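Local coordinates for protein helicase of the snf2/rad54 family (Sulfolobus solfataricus, PDB 1Z5Z) that probably acts as a DNA-dependent ATPase of the SWI2/SNF2 family, coupling ATP hydrolysis to movement along or remodelling of duplex DNA, at residues I132-G145 and K158-S171. Residues are numbered along the deposited sequence; the frame is centred on the assembly and turned at random.
Sequences IEKELNTEVPFLYG and KFQNNPSVKFIVLS
K158, on the last turn of helix 149-161, forms a salt bridge with E139, its NZ making weak hydrogen bonds to both carboxylate oxygens, 3.1 Å to OE1; the glutamate meets it with a fully extended chain, the lysine with one bent at chi3 (-69°). V165 lays CG1 against the ring of P141, touching CG and CD. At K166 the backbone N donates to a water that also donates to E139 O and bonds T138 OG1, bridging the two segments just before they pair. F167 carries the apolar end of the contact. I132 CG2 sits 3.8 Å from the ring centroid, only 4° off the normal, a CH-pi contact over one face, while L136 CD1 approaches CZ and T138 CG2 approaches CE1. With an alanine here, the face under I132 CG2 would be gone, and L136 CD1 and T138 CG2 would probably be left beside a gap. From here 167-171 runs parallel to 142-143, the edge strand, and the two are joined through helix 149-161 as a beta-alpha-beta crossover of the RecA-like helicase C-terminal domain. I168 CD1 loosely touches L143 CD1, on the side of the sheet covered by helix 149-161. V169 is gripped twice: its N donates to P141 O (2.9 Å) and its O accepts from L143 N (2.7 Å). Its CG2 meets V140 CG1 at 3.6 Å, and CG1 faces F142 CD2. L170 CD2 packs on L143 CD1 at 3.8 Å. S171 N donates to L143 O (2.9 Å, 163° at the hydrogen), and its CB lies at the edge of the F142 ring, one face of which carries Y144 CD1, offset toward the rim.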
loop_
_atom_site.group_PDB
_atom_site.type_symbol
_atom_site.label_atom_id
_atom_site.label_comp_id
_atom_site.label_asym_id
_atom_site.label_seq_id
_atom_site.Cartn_x
_atom_site.Cartn_y
_atom_site.Cartn_z
ATOM N N ILE A 132 3.533 -14.305 6.283
ATOM C CA ILE A 132 2.556 -14.800 7.215
ATOM C C ILE A 132 2.558 -16.328 7.269
ATOM O O ILE A 132 2.602 -16.903 8.347
ATOM C CB ILE A 132 1.136 -14.272 6.898
ATOM C CG1 ILE A 132 1.108 -12.748 7.082
ATOM C CG2 ILE A 132 0.106 -14.899 7.851
ATOM C CD1 ILE A 132 -0.204 -12.123 6.685
ATOM N N GLU A 133 2.540 -16.998 6.127
ATOM C CA GLU A 133 2.532 -18.456 6.151
ATOM C C GLU A 133 3.728 -19.024 6.890
ATOM O O GLU A 133 3.603 -19.929 7.712
ATOM C CB GLU A 133 2.506 -18.999 4.742
ATOM C CG GLU A 133 1.152 -18.869 4.143
ATOM C CD GLU A 133 0.997 -19.690 2.876
ATOM O OE1 GLU A 133 -0.165 -19.906 2.459
ATOM O OE2 GLU A 133 2.033 -20.106 2.305
ATOM N N LYS A 134 4.892 -18.451 6.617
ATOM C CA LYS A 134 6.122 -18.890 7.256
ATOM C C LYS A 134 6.129 -18.635 8.760
ATOM O O LYS A 134 6.287 -19.566 9.539
ATOM C CB LYS A 134 7.323 -18.205 6.598
ATOM C CG LYS A 134 8.660 -18.577 7.216
ATOM N N GLU A 135 5.932 -17.393 9.175
ATOM C CA GLU A 135 5.966 -17.059 10.593
ATOM C C GLU A 135 4.842 -17.636 11.438
ATOM O O GLU A 135 5.037 -17.905 12.626
ATOM C CB GLU A 135 5.987 -15.528 10.788
ATOM C CG GLU A 135 7.197 -14.870 10.162
ATOM C CD GLU A 135 8.481 -15.377 10.783
ATOM O OE1 GLU A 135 9.501 -15.480 10.058
ATOM O OE2 GLU A 135 8.454 -15.666 12.005
ATOM N N LEU A 136 3.662 -17.824 10.856
ATOM C CA LEU A 136 2.545 -18.330 11.649
ATOM C C LEU A 136 2.091 -19.736 11.330
ATOM O O LEU A 136 1.224 -20.274 12.021
ATOM C CB LEU A 136 1.362 -17.375 11.550
ATOM C CG LEU A 136 1.678 -15.970 12.072
ATOM C CD1 LEU A 136 0.445 -15.102 11.958
ATOM C CD2 LEU A 136 2.102 -16.042 13.523
ATOM N N ASN A 137 2.675 -20.325 10.292
ATOM C CA ASN A 137 2.360 -21.686 9.897
ATOM C C ASN A 137 0.883 -21.936 9.729
ATOM O O ASN A 137 0.302 -22.897 10.295
ATOM C CB ASN A 137 2.902 -22.677 10.924
ATOM C CG ASN A 137 4.221 -23.265 10.518
ATOM O OD1 ASN A 137 5.271 -22.787 10.929
ATOM N ND2 ASN A 137 4.181 -24.309 9.689
ATOM N N THR A 138 0.255 -21.072 8.957
ATOM C CA THR A 138 -1.141 -21.242 8.735
ATOM C C THR A 138 -1.347 -20.977 7.268
ATOM O O THR A 138 -0.473 -20.395 6.632
ATOM C CB THR A 138 -1.981 -20.276 9.644
ATOM O OG1 THR A 138 -3.367 -20.571 9.468
ATOM C CG2 THR A 138 -1.720 -18.816 9.313
ATOM N N GLU A 139 -2.473 -21.420 6.724
ATOM C CA GLU A 139 -2.751 -21.201 5.308
ATOM C C GLU A 139 -3.224 -19.766 5.030
ATOM O O GLU A 139 -4.130 -19.276 5.702
ATOM C CB GLU A 139 -3.818 -22.179 4.802
ATOM C CG GLU A 139 -3.917 -22.084 3.297
ATOM C CD GLU A 139 -5.039 -22.887 2.684
ATOM O OE1 GLU A 139 -4.952 -23.114 1.459
ATOM O OE2 GLU A 139 -5.994 -23.274 3.398
ATOM N N VAL A 140 -2.625 -19.106 4.035
ATOM C CA VAL A 140 -2.988 -17.728 3.688
ATOM C C VAL A 140 -3.435 -17.653 2.224
ATOM O O VAL A 140 -2.617 -17.499 1.320
ATOM C CB VAL A 140 -1.783 -16.769 3.934
ATOM C CG1 VAL A 140 -2.117 -15.309 3.466
ATOM C CG2 VAL A 140 -1.398 -16.813 5.434
ATOM N N PRO A 141 -4.741 -17.795 1.976
ATOM C CA PRO A 141 -5.235 -17.725 0.603
ATOM C C PRO A 141 -4.932 -16.354 0.007
ATOM O O PRO A 141 -5.028 -15.320 0.697
ATOM C CB PRO A 141 -6.726 -18.028 0.743
ATOM C CG PRO A 141 -6.990 -17.926 2.243
ATOM C CD PRO A 141 -5.769 -18.284 2.914
ATOM N N PHE A 142 -4.555 -16.357 -1.264
ATOM C CA PHE A 142 -4.147 -15.144 -1.972
ATOM C C PHE A 142 -5.016 -14.813 -3.199
ATOM O O PHE A 142 -4.956 -15.537 -4.192
ATOM C CB PHE A 142 -2.684 -15.331 -2.427
ATOM C CG PHE A 142 -2.117 -14.172 -3.189
ATOM C CD1 PHE A 142 -1.135 -14.375 -4.154
ATOM C CD2 PHE A 142 -2.546 -12.880 -2.937
ATOM C CE1 PHE A 142 -0.582 -13.291 -4.868
ATOM C CE2 PHE A 142 -2.009 -11.787 -3.637
ATOM C CZ PHE A 142 -1.024 -11.989 -4.604
ATOM N N LEU A 143 -5.817 -13.746 -3.143
ATOM C CA LEU A 143 -6.621 -13.345 -4.322
ATOM C C LEU A 143 -5.924 -12.307 -5.218
ATOM O O LEU A 143 -5.454 -11.281 -4.737
ATOM C CB LEU A 143 -7.973 -12.745 -3.907
ATOM C CG LEU A 143 -9.162 -13.654 -3.565
ATOM C CD1 LEU A 143 -10.401 -12.806 -3.290
ATOM C CD2 LEU A 143 -9.468 -14.592 -4.728
ATOM N N TYR A 144 -5.839 -12.583 -6.522
ATOM C CA TYR A 144 -5.274 -11.631 -7.484
ATOM C C TYR A 144 -6.057 -11.797 -8.800
ATOM O O TYR A 144 -6.748 -12.807 -9.013
ATOM C CB TYR A 144 -3.758 -11.817 -7.695
ATOM C CG TYR A 144 -3.310 -13.218 -8.073
ATOM C CD1 TYR A 144 -3.135 -14.203 -7.102
ATOM C CD2 TYR A 144 -3.061 -13.560 -9.415
ATOM C CE1 TYR A 144 -2.721 -15.490 -7.446
ATOM C CE2 TYR A 144 -2.647 -14.855 -9.772
ATOM C CZ TYR A 144 -2.476 -15.818 -8.780
ATOM O OH TYR A 144 -2.056 -17.106 -9.108
ATOM N N GLY A 145 -5.971 -10.779 -9.642
ATOM C CA GLY A 145 -6.691 -10.738 -10.907
ATOM C C GLY A 145 -6.577 -11.914 -11.870
ATOM O O GLY A 145 -7.581 -12.289 -12.474
ATOM N N LYS A 158 -13.901 -20.163 0.855
ATOM C CA LYS A 158 -13.102 -20.683 1.936
ATOM C C LYS A 158 -12.887 -19.654 3.051
ATOM O O LYS A 158 -12.937 -19.996 4.239
ATOM C CB LYS A 158 -11.761 -21.156 1.425
ATOM C CG LYS A 158 -10.874 -21.671 2.525
ATOM C CD LYS A 158 -9.441 -21.876 2.053
ATOM C CE LYS A 158 -9.298 -23.023 1.069
ATOM N NZ LYS A 158 -7.891 -23.133 0.593
ATOM N N PHE A 159 -12.648 -18.395 2.694
ATOM C CA PHE A 159 -12.417 -17.392 3.731
ATOM C C PHE A 159 -13.718 -17.022 4.409
ATOM O O PHE A 159 -13.750 -16.841 5.604
ATOM C CB PHE A 159 -11.782 -16.120 3.151
ATOM C CG PHE A 159 -11.550 -15.029 4.178
ATOM C CD1 PHE A 159 -12.464 -13.993 4.328
ATOM C CD2 PHE A 159 -10.438 -15.059 5.020
ATOM C CE1 PHE A 159 -12.277 -12.995 5.308
ATOM C CE2 PHE A 159 -10.237 -14.071 6.010
ATOM C CZ PHE A 159 -11.162 -13.037 6.149
ATOM N N GLN A 160 -14.785 -16.898 3.631
ATOM C CA GLN A 160 -16.071 -16.498 4.165
ATOM C C GLN A 160 -16.760 -17.530 5.051
ATOM O O GLN A 160 -17.476 -17.159 5.973
ATOM C CB GLN A 160 -17.025 -16.157 3.018
ATOM C CG GLN A 160 -16.764 -14.847 2.302
ATOM C CD GLN A 160 -17.116 -13.631 3.146
ATOM O OE1 GLN A 160 -16.295 -13.115 3.925
ATOM N NE2 GLN A 160 -18.353 -13.169 2.997
ATOM N N ASN A 161 -16.534 -18.812 4.786
ATOM C CA ASN A 161 -17.240 -19.841 5.544
ATOM C C ASN A 161 -16.486 -20.677 6.545
ATOM O O ASN A 161 -17.092 -21.372 7.330
ATOM C CB ASN A 161 -17.944 -20.789 4.580
ATOM C CG ASN A 161 -18.653 -20.060 3.480
ATOM O OD1 ASN A 161 -19.459 -19.159 3.728
ATOM N ND2 ASN A 161 -18.368 -20.443 2.252
ATOM N N ASN A 162 -15.175 -20.634 6.532
ATOM C CA ASN A 162 -14.428 -21.435 7.473
ATOM C C ASN A 162 -13.735 -20.514 8.510
ATOM O O ASN A 162 -12.741 -19.872 8.190
ATOM C CB ASN A 162 -13.409 -22.287 6.700
ATOM C CG ASN A 162 -12.549 -23.109 7.604
ATOM O OD1 ASN A 162 -12.368 -22.763 8.767
ATOM N ND2 ASN A 162 -11.981 -24.196 7.072
ATOM N N PRO A 163 -14.261 -20.430 9.766
ATOM C CA PRO A 163 -13.671 -19.581 10.822
ATOM C C PRO A 163 -12.208 -19.883 11.117
ATOM O O PRO A 163 -11.486 -19.028 11.661
ATOM C CB PRO A 163 -14.558 -19.863 12.036
ATOM C CG PRO A 163 -15.867 -20.160 11.433
ATOM C CD PRO A 163 -15.507 -21.055 10.259
ATOM N N SER A 164 -11.788 -21.100 10.776
ATOM C CA SER A 164 -10.416 -21.475 10.998
ATOM C C SER A 164 -9.498 -20.597 10.155
ATOM O O SER A 164 -8.536 -20.062 10.687
ATOM C CB SER A 164 -10.229 -22.947 10.679
ATOM O OG SER A 164 -10.724 -23.728 11.759
ATOM N N VAL A 165 -9.805 -20.457 8.856
ATOM C CA VAL A 165 -9.020 -19.630 7.917
ATOM C C VAL A 165 -9.023 -18.229 8.481
ATOM O O VAL A 165 -10.023 -17.505 8.473
ATOM C CB VAL A 165 -9.641 -19.637 6.503
ATOM C CG1 VAL A 165 -8.794 -18.831 5.520
ATOM C CG2 VAL A 165 -9.768 -21.070 6.028
ATOM N N LYS A 166 -7.877 -17.848 8.999
ATOM C CA LYS A 166 -7.732 -16.568 9.639
ATOM C C LYS A 166 -7.315 -15.394 8.770
ATOM O O LYS A 166 -7.474 -14.258 9.201
ATOM C CB LYS A 166 -6.710 -16.731 10.767
ATOM C CG LYS A 166 -7.251 -17.577 11.913
ATOM C CD LYS A 166 -8.392 -16.840 12.600
ATOM C CE LYS A 166 -9.023 -17.673 13.702
ATOM N NZ LYS A 166 -9.760 -16.794 14.636
ATOM N N PHE A 167 -6.772 -15.677 7.578
ATOM C CA PHE A 167 -6.239 -14.658 6.686
ATOM C C PHE A 167 -6.656 -14.795 5.234
ATOM O O PHE A 167 -7.073 -15.871 4.752
ATOM C CB PHE A 167 -4.694 -14.702 6.668
ATOM C CG PHE A 167 -4.036 -14.546 8.005
ATOM C CD1 PHE A 167 -3.780 -15.662 8.813
ATOM C CD2 PHE A 167 -3.672 -13.289 8.466
ATOM C CE1 PHE A 167 -3.171 -15.525 10.069
ATOM C CE2 PHE A 167 -3.069 -13.136 9.710
ATOM C CZ PHE A 167 -2.817 -14.260 10.521
ATOM N N ILE A 168 -6.551 -13.669 4.547
ATOM C CA ILE A 168 -6.731 -13.629 3.096
ATOM C C ILE A 168 -5.961 -12.407 2.607
ATOM O O ILE A 168 -6.033 -11.350 3.214
ATOM C CB ILE A 168 -8.216 -13.565 2.643
ATOM C CG1 ILE A 168 -8.266 -13.631 1.111
ATOM C CG2 ILE A 168 -8.936 -12.306 3.202
ATOM C CD1 ILE A 168 -9.598 -14.175 0.569
ATOM N N VAL A 169 -5.188 -12.551 1.533
ATOM C CA VAL A 169 -4.432 -11.417 1.006
ATOM C C VAL A 169 -5.028 -11.145 -0.367
ATOM O O VAL A 169 -5.379 -12.077 -1.100
ATOM C CB VAL A 169 -2.896 -11.718 0.915
ATOM C CG1 VAL A 169 -2.196 -10.587 0.215
ATOM C CG2 VAL A 169 -2.284 -11.878 2.324
ATOM N N LEU A 170 -5.212 -9.867 -0.673
ATOM C CA LEU A 170 -5.800 -9.474 -1.957
ATOM C C LEU A 170 -4.963 -8.408 -2.625
ATOM O O LEU A 170 -4.584 -7.415 -2.004
ATOM C CB LEU A 170 -7.200 -8.887 -1.751
ATOM C CG LEU A 170 -8.225 -9.794 -1.044
ATOM C CD1 LEU A 170 -8.262 -9.527 0.490
ATOM C CD2 LEU A 170 -9.551 -9.501 -1.655
ATOM N N SER A 171 -4.651 -8.612 -3.889
ATOM C CA SER A 171 -3.908 -7.589 -4.571
ATOM C C SER A 171 -4.892 -7.112 -5.602
ATOM O O SER A 171 -5.402 -7.915 -6.385
ATOM C CB SER A 171 -2.663 -8.165 -5.236
ATOM O OG SER A 171 -2.991 -8.683 -6.508
HETATM O O HOH W 1 -5.462 -19.373 8.367
HETATM O O HOH W 2 -4.865 -8.271 -9.174
#